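Local coordinates for serine protease p27 (Human astrovirus 1, PDB 2W5E), which acts as the serine protease domain of the viral non-structural polyprotein 1A and probably cleaves that polyprotein into its functional products, at residues 39-44 and 56-61; 10-14 and 24-28; 95-99 and 122-126. All blocks are in the same frame, centred on the assembly; numbering follows the deposited sequence.

Interaction 1. Residues 39-44 and 56-61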
# COMPACT_ATOMS: atom_id res chain seq x y z
N VAL A 39 21.23 27.30 1.87
CA VAL A 39 22.56 26.71 1.99
C VAL A 39 23.62 27.80 2.22
O VAL A 39 24.53 27.62 3.04
CB VAL A 39 22.87 25.84 0.73
CG1 VAL A 39 24.34 25.79 0.42
CG2 VAL A 39 22.28 24.44 0.90
N GLY A 40 23.48 28.92 1.52
CA GLY A 40 24.43 30.04 1.62
C GLY A 40 25.83 29.62 1.23
O GLY A 40 26.04 28.99 0.20
N ASN A 41 26.80 29.97 2.09
CA ASN A 41 28.21 29.63 1.87
C ASN A 41 28.68 28.49 2.77
O ASN A 41 29.84 28.44 3.19
CB ASN A 41 29.10 30.87 2.04
CG ASN A 41 28.73 31.99 1.09
OD1 ASN A 41 28.68 31.79 -0.13
ND2 ASN A 41 28.46 33.16 1.63
N ASN A 42 27.76 27.57 3.07
CA ASN A 42 28.06 26.40 3.88
C ASN A 42 28.10 25.15 3.00
O ASN A 42 27.05 24.64 2.59
CB ASN A 42 26.99 26.23 4.96
CG ASN A 42 26.81 27.48 5.81
OD1 ASN A 42 25.90 28.28 5.58
ND2 ASN A 42 27.67 27.64 6.81
N THR A 43 29.29 24.68 2.71
CA THR A 43 29.53 23.43 2.03
C THR A 43 28.95 22.22 2.75
O THR A 43 28.45 21.33 2.15
CB THR A 43 31.00 23.22 1.86
OG1 THR A 43 31.55 24.23 1.03
CG2 THR A 43 31.25 21.96 1.15
N PHE A 44 29.03 22.24 4.04
CA PHE A 44 28.39 21.27 4.92
C PHE A 44 27.25 21.92 5.69
O PHE A 44 27.42 22.97 6.32
CB PHE A 44 29.39 20.65 5.90
CG PHE A 44 30.40 19.74 5.25
CD1 PHE A 44 30.09 18.40 5.00
CD2 PHE A 44 31.66 20.21 4.91
CE1 PHE A 44 31.01 17.55 4.40
CE2 PHE A 44 32.60 19.37 4.30
CZ PHE A 44 32.27 18.04 4.05
N ALA A 56 25.50 16.87 6.26
CA ALA A 56 25.37 16.55 4.84
C ALA A 56 26.14 17.55 4.00
O ALA A 56 26.27 18.71 4.38
CB ALA A 56 23.89 16.52 4.43
N LYS A 57 26.62 17.11 2.85
CA LYS A 57 27.46 17.93 1.99
C LYS A 57 26.73 18.40 0.74
O LYS A 57 26.12 17.60 0.02
CB LYS A 57 28.73 17.17 1.60
CG LYS A 57 29.78 18.02 0.91
CD LYS A 57 30.99 17.19 0.49
CE LYS A 57 32.13 18.08 0.04
NZ LYS A 57 33.36 17.30 -0.29
N VAL A 58 26.83 19.70 0.47
CA VAL A 58 26.32 20.28 -0.78
C VAL A 58 27.01 19.59 -1.96
O VAL A 58 28.23 19.44 -1.97
CB VAL A 58 26.54 21.81 -0.83
CG1 VAL A 58 26.08 22.39 -2.17
CG2 VAL A 58 25.79 22.49 0.30
N ARG A 59 26.21 19.16 -2.93
CA ARG A 59 26.71 18.46 -4.12
C ARG A 59 26.90 19.40 -5.32
O ARG A 59 27.94 19.37 -5.98
CB ARG A 59 25.76 17.31 -4.50
CG ARG A 59 26.09 16.64 -5.82
CD ARG A 59 25.18 15.44 -6.12
NE ARG A 59 23.81 15.81 -6.49
CZ ARG A 59 23.45 16.35 -7.66
NH1 ARG A 59 24.36 16.61 -8.59
NH2 ARG A 59 22.18 16.63 -7.89
N TYR A 60 25.90 20.24 -5.58
CA TYR A 60 25.84 21.01 -6.82
C TYR A 60 25.00 22.28 -6.70
O TYR A 60 23.89 22.26 -6.15
CB TYR A 60 25.32 20.11 -7.96
CG TYR A 60 25.14 20.78 -9.31
CD1 TYR A 60 26.16 21.53 -9.89
CD2 TYR A 60 23.95 20.61 -10.02
CE1 TYR A 60 25.98 22.13 -11.14
CE2 TYR A 60 23.77 21.20 -11.27
CZ TYR A 60 24.79 21.96 -11.82
OH TYR A 60 24.59 22.54 -13.06
N MET A 61 25.55 23.39 -7.20
CA MET A 61 24.89 24.69 -7.19
C MET A 61 24.77 25.21 -8.63
O MET A 61 25.69 25.86 -9.12
CB MET A 61 25.69 25.71 -6.37
CG MET A 61 25.98 25.32 -4.93
SD MET A 61 24.59 25.59 -3.82
CE MET A 61 24.52 27.38 -3.75

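Interaction 2. Residues 10-14 and 24-28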
# COMPACT_ATOMS: atom_id res chain seq x y z
N PRO A 10 4.30 14.89 3.36
CA PRO A 10 5.10 15.65 4.33
C PRO A 10 6.34 14.89 4.82
O PRO A 10 7.30 15.51 5.27
CB PRO A 10 4.13 15.90 5.49
CG PRO A 10 2.75 15.64 4.91
CD PRO A 10 2.97 14.57 3.91
N GLY A 11 6.31 13.56 4.71
CA GLY A 11 7.46 12.71 5.01
C GLY A 11 8.63 12.89 4.06
O GLY A 11 9.72 12.38 4.31
N ALA A 12 8.41 13.62 2.97
CA ALA A 12 9.46 13.93 2.01
C ALA A 12 10.18 15.24 2.36
O ALA A 12 11.04 15.69 1.61
CB ALA A 12 8.91 13.99 0.59
N LEU A 13 9.82 15.84 3.49
CA LEU A 13 10.40 17.11 3.94
C LEU A 13 11.47 16.91 5.01
O LEU A 13 11.39 15.99 5.83
CB LEU A 13 9.31 18.04 4.47
CG LEU A 13 8.22 18.52 3.51
CD1 LEU A 13 7.26 19.47 4.23
CD2 LEU A 13 8.83 19.20 2.30
N CYS A 14 12.46 17.80 5.02
CA CYS A 14 13.40 17.88 6.12
C CYS A 14 13.69 19.35 6.43
O CYS A 14 13.25 20.25 5.71
CB CYS A 14 14.70 17.11 5.81
SG CYS A 14 15.65 17.72 4.41
N THR A 24 13.63 24.90 4.57
CA THR A 24 13.02 23.62 4.25
C THR A 24 13.82 22.94 3.13
O THR A 24 14.29 23.60 2.20
CB THR A 24 11.52 23.78 3.85
OG1 THR A 24 10.79 24.32 4.96
CG2 THR A 24 10.90 22.44 3.46
N GLY A 25 13.97 21.63 3.24
CA GLY A 25 14.54 20.83 2.17
C GLY A 25 13.57 19.70 1.82
O GLY A 25 12.64 19.42 2.57
N PHE A 26 13.79 19.07 0.68
CA PHE A 26 12.98 17.91 0.31
C PHE A 26 13.78 16.84 -0.43
O PHE A 26 14.69 17.15 -1.20
CB PHE A 26 11.72 18.32 -0.46
CG PHE A 26 11.99 18.97 -1.79
CD1 PHE A 26 12.18 20.34 -1.89
CD2 PHE A 26 12.04 18.20 -2.95
CE1 PHE A 26 12.41 20.94 -3.12
CE2 PHE A 26 12.28 18.79 -4.19
CZ PHE A 26 12.47 20.16 -4.28
N PHE A 27 13.39 15.59 -0.21
CA PHE A 27 14.08 14.45 -0.78
C PHE A 27 13.58 14.20 -2.20
O PHE A 27 12.36 14.18 -2.45
CB PHE A 27 13.88 13.21 0.10
CG PHE A 27 14.36 13.37 1.51
CD1 PHE A 27 15.69 13.11 1.85
CD2 PHE A 27 13.49 13.79 2.52
CE1 PHE A 27 16.15 13.27 3.17
CE2 PHE A 27 13.94 13.94 3.83
CZ PHE A 27 15.27 13.68 4.16
N SER A 28 14.53 14.05 -3.11
CA SER A 28 14.25 13.71 -4.50
C SER A 28 15.44 12.94 -5.06
O SER A 28 16.59 13.41 -5.00
CB SER A 28 14.00 14.97 -5.33
OG SER A 28 13.61 14.65 -6.65

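Interaction 3. Residues 95-99 and 122-126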
# COMPACT_ATOMS: atom_id res chain seq x y z
N MET A 95 4.28 22.78 0.53
CA MET A 95 4.56 22.15 1.83
C MET A 95 5.86 22.70 2.39
O MET A 95 6.89 22.63 1.72
CB MET A 95 4.74 20.64 1.71
CG MET A 95 3.67 19.86 0.99
SD MET A 95 4.07 18.10 1.11
CE MET A 95 5.51 17.94 0.06
N ALA A 96 5.82 23.21 3.61
CA ALA A 96 6.98 23.85 4.23
C ALA A 96 7.04 23.60 5.73
O ALA A 96 6.02 23.35 6.37
CB ALA A 96 6.95 25.35 3.96
N TYR A 97 8.26 23.65 6.27
CA TYR A 97 8.44 23.75 7.71
C TYR A 97 8.61 25.21 8.07
O TYR A 97 9.53 25.88 7.61
CB TYR A 97 9.63 22.92 8.20
CG TYR A 97 9.30 21.48 8.51
CD1 TYR A 97 8.49 21.14 9.59
CD2 TYR A 97 9.79 20.45 7.71
CE1 TYR A 97 8.18 19.82 9.87
CE2 TYR A 97 9.49 19.12 7.98
CZ TYR A 97 8.68 18.81 9.06
OH TYR A 97 8.40 17.50 9.33
N VAL A 98 7.68 25.72 8.88
CA VAL A 98 7.69 27.10 9.31
C VAL A 98 7.89 27.07 10.81
O VAL A 98 7.00 26.66 11.55
CB VAL A 98 6.37 27.82 8.94
CG1 VAL A 98 6.39 29.26 9.43
CG2 VAL A 98 6.13 27.78 7.43
N ASN A 99 9.07 27.50 11.24
CA ASN A 99 9.50 27.31 12.62
C ASN A 99 9.38 25.82 12.99
O ASN A 99 9.92 24.98 12.27
CB ASN A 99 8.75 28.26 13.57
CG ASN A 99 9.04 29.73 13.26
OD1 ASN A 99 10.16 30.09 12.93
ND2 ASN A 99 8.01 30.57 13.37
N THR A 122 1.51 32.00 5.11
CA THR A 122 2.35 32.75 6.04
C THR A 122 3.34 33.66 5.32
O THR A 122 3.73 33.40 4.18
CB THR A 122 3.10 31.82 7.05
OG1 THR A 122 3.72 32.62 8.06
CG2 THR A 122 4.15 30.97 6.37
N GLN A 123 3.72 34.74 5.99
CA GLN A 123 4.77 35.62 5.50
C GLN A 123 6.12 35.09 5.96
O GLN A 123 7.17 35.47 5.43
CB GLN A 123 4.56 37.06 5.98
CG GLN A 123 3.26 37.72 5.51
CD GLN A 123 3.17 39.20 5.86
OE1 GLN A 123 4.18 39.85 6.16
NE2 GLN A 123 1.96 39.74 5.82
N ASP A 124 6.08 34.19 6.94
CA ASP A 124 7.27 33.58 7.56
C ASP A 124 8.13 32.75 6.60
O ASP A 124 7.84 32.64 5.41
CB ASP A 124 6.86 32.72 8.76
CG ASP A 124 6.33 33.54 9.92
OD1 ASP A 124 7.05 34.44 10.40
OD2 ASP A 124 5.19 33.26 10.37
N GLY A 125 9.20 32.17 7.15
CA GLY A 125 10.21 31.45 6.38
C GLY A 125 9.75 30.16 5.71
O GLY A 125 9.63 29.12 6.36
N MET A 126 9.52 30.25 4.40
CA MET A 126 9.18 29.08 3.59
C MET A 126 10.28 28.72 2.60
O MET A 126 10.08 27.84 1.75
CB MET A 126 7.88 29.32 2.84
CG MET A 126 6.64 29.27 3.70
SD MET A 126 5.18 29.67 2.72
CE MET A 126 3.94 28.85 3.72

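Interaction 1. Residues 39-44 and 56-61
Phe44 and Lys57 meet with Lys57 CG over one face of the Phe44 ring, the lysine chain crossing the ring at a slant. That CG sits 4.2 Å from the centroid of the ring, 27° off the ring normal, a CH-pi contact. The lysine places CG anti to its backbone N (chi1 -170°). The extended chain passes from CE1, near CB, to CZ, near CE. Thr43 runs beside the same chain and points the same way, its CG2 4.1 Å from Lys57 CE.

The backbone fixes this pairing. Phe44 and Lys57 form an antiparallel non-hydrogen-bonded pair, and the Val58 N to Thr43 O hydrogen bond of 2.8 Å is nearly straight at 165°. CA-H...O contacts run from Lys57 to Thr43 O and from Phe44 to Ala56 O. Val58 points toward 39-44. Its CG2 lies against Asn42 O (3.4 Å) and Val39 CG1 (3.6 Å). The sulfur of Met61 reaches that CG1 more loosely.

Further out, a type II' turn from Val39 to Asn42 leads from helix 36-39 toward strand 44-49. Gly40 takes positive phi just after the helix. In strand 52-60, Arg59 and Tyr60 together lie opposite Phe68 of strand 66-70, a classic beta bulge. The contact belongs to the N-terminal barrel of the chymotrypsin-like fold. The side chains of Val39 and catalytic His37 are about 7 Å apart, those of Met61 and catalytic Asp65 about 8 Å. One hydrogen bond and weak CH contacts hold this edge, with the apolar Val39-Val58 packing turned inward and the Phe44-Lys57 packing on the surface.

Interaction 2. Residues 10-14 and 24-28
Cys14 holds SG between its backbone N and carbonyl carbon (chi1 63°), and Phe27 places CG anti to its carbonyl carbon, beside the backbone N (chi1 -58°). The two torsions bring the sulfur to 4.5 Å from the centroid of the Phe27 ring, an oblique sulfur-aromatic contact. Cys14 CB also packs on the ring, 3.8 Å from Phe27 CE2. The Leu13 carbonyl O meets the ring edge, near its plane. Phe27 CD2 comes to 3.2 Å from Ala12 O.

Three backbone hydrogen bonds join the segments: Phe27 N to Ala12 O at 3.0 Å, and Cys14 N to Gly25 O and Gly25 N to Cys14 O, 2.9 Å each, a hydrogen-bonded pair. This is the antiparallel hairpin of strands 13-18 and 21-28 in the N-terminal barrel of a trypsin-like protease. The 3-10 segment 10-12 leads into it.

Leu13 and Phe26, a non-hydrogen-bonded pair, share the other face of the hairpin from Cys14. Leu13 CD2 lies 4.1 Å from Phe26 CB and 4.0 Å from Thr24 CG2. Phe26 meets Leu13 through CB alone, and its ring heads away toward Val33 and Pro130. Tyr49 stacks edge-to-face with Phe27, and Ile32 packs on both Cys14 and Phe27.

Interaction 3. Residues 95-99 and 122-126
Val98 and Thr122 reach toward each other tip to tip, Val98 CG2 lying 3.9 Å from Thr122 CG2. Both branches of the valine reach that methyl, but otherwise they part. CG1 stands anti to the backbone N (chi1 179°) and presses on Asp124 CB at 3.6 Å; the valine and aspartate side chains cross at about a right angle. CG2 sits beside the backbone N and approaches both the carbonyl O of Gly125 and Met126 CG, the latter at 4.0 Å. Ala96 points toward the loop and places its CB 3.9 Å from the same Met126 CG. A single methylene, Met126 CG, thus touches both Ala96 and Val98.

The contact packs the end of strand 91-98, in the C-terminal barrel of the trypsin-like fold, against the loop that leads to the nucleophile Ser127. Gly125 lies close to that serine. No hydrogen bond crosses between the two segments. The carbonyl oxygens of Tyr97 and Gly125 come to 3.5 Å, but both are acceptors.

The loop is shaped from within. Thr122 turns OG1 anti to its backbone N (chi1 -171°), where it accepts from Asp124 N at 3.0 Å with an angle of 158°, an ST turn. That turn presents Thr122 CG2 and Asp124 CB to Val98 together. On the strand, Val103 touches Val98, and Tyr97 N is hydrogen-bonded to Thr24 OG1. Arg121 of a second subunit packs on Val98 and Thr122 and makes a long, weak ion pair with Asp124, while His2 of that subunit meets the Tyr97 ring edge-to-face.

From the N terminus, interaction 2 comes first and closes the hairpin of strands 13-18 and 21-28. Interaction 1 follows, closing the span from the end of helix 36-39 to the end of strand 52-60. Interaction 3 is last and closes the longest span of chain, from strand 91-98 to the segment before Ser127. The three follow in series; none nests in or crosses another. Interactions 1 and 2 belong to the same barrel without touching, their nearest atoms about 7 Å apart. Interaction 3 lies in the other barrel. It meets interaction 2 where Thr24 OG1 hydrogen-bonds Tyr97 N (2.9 Å) and Leu13 packs on Met95 and Tyr97, joining the two barrels.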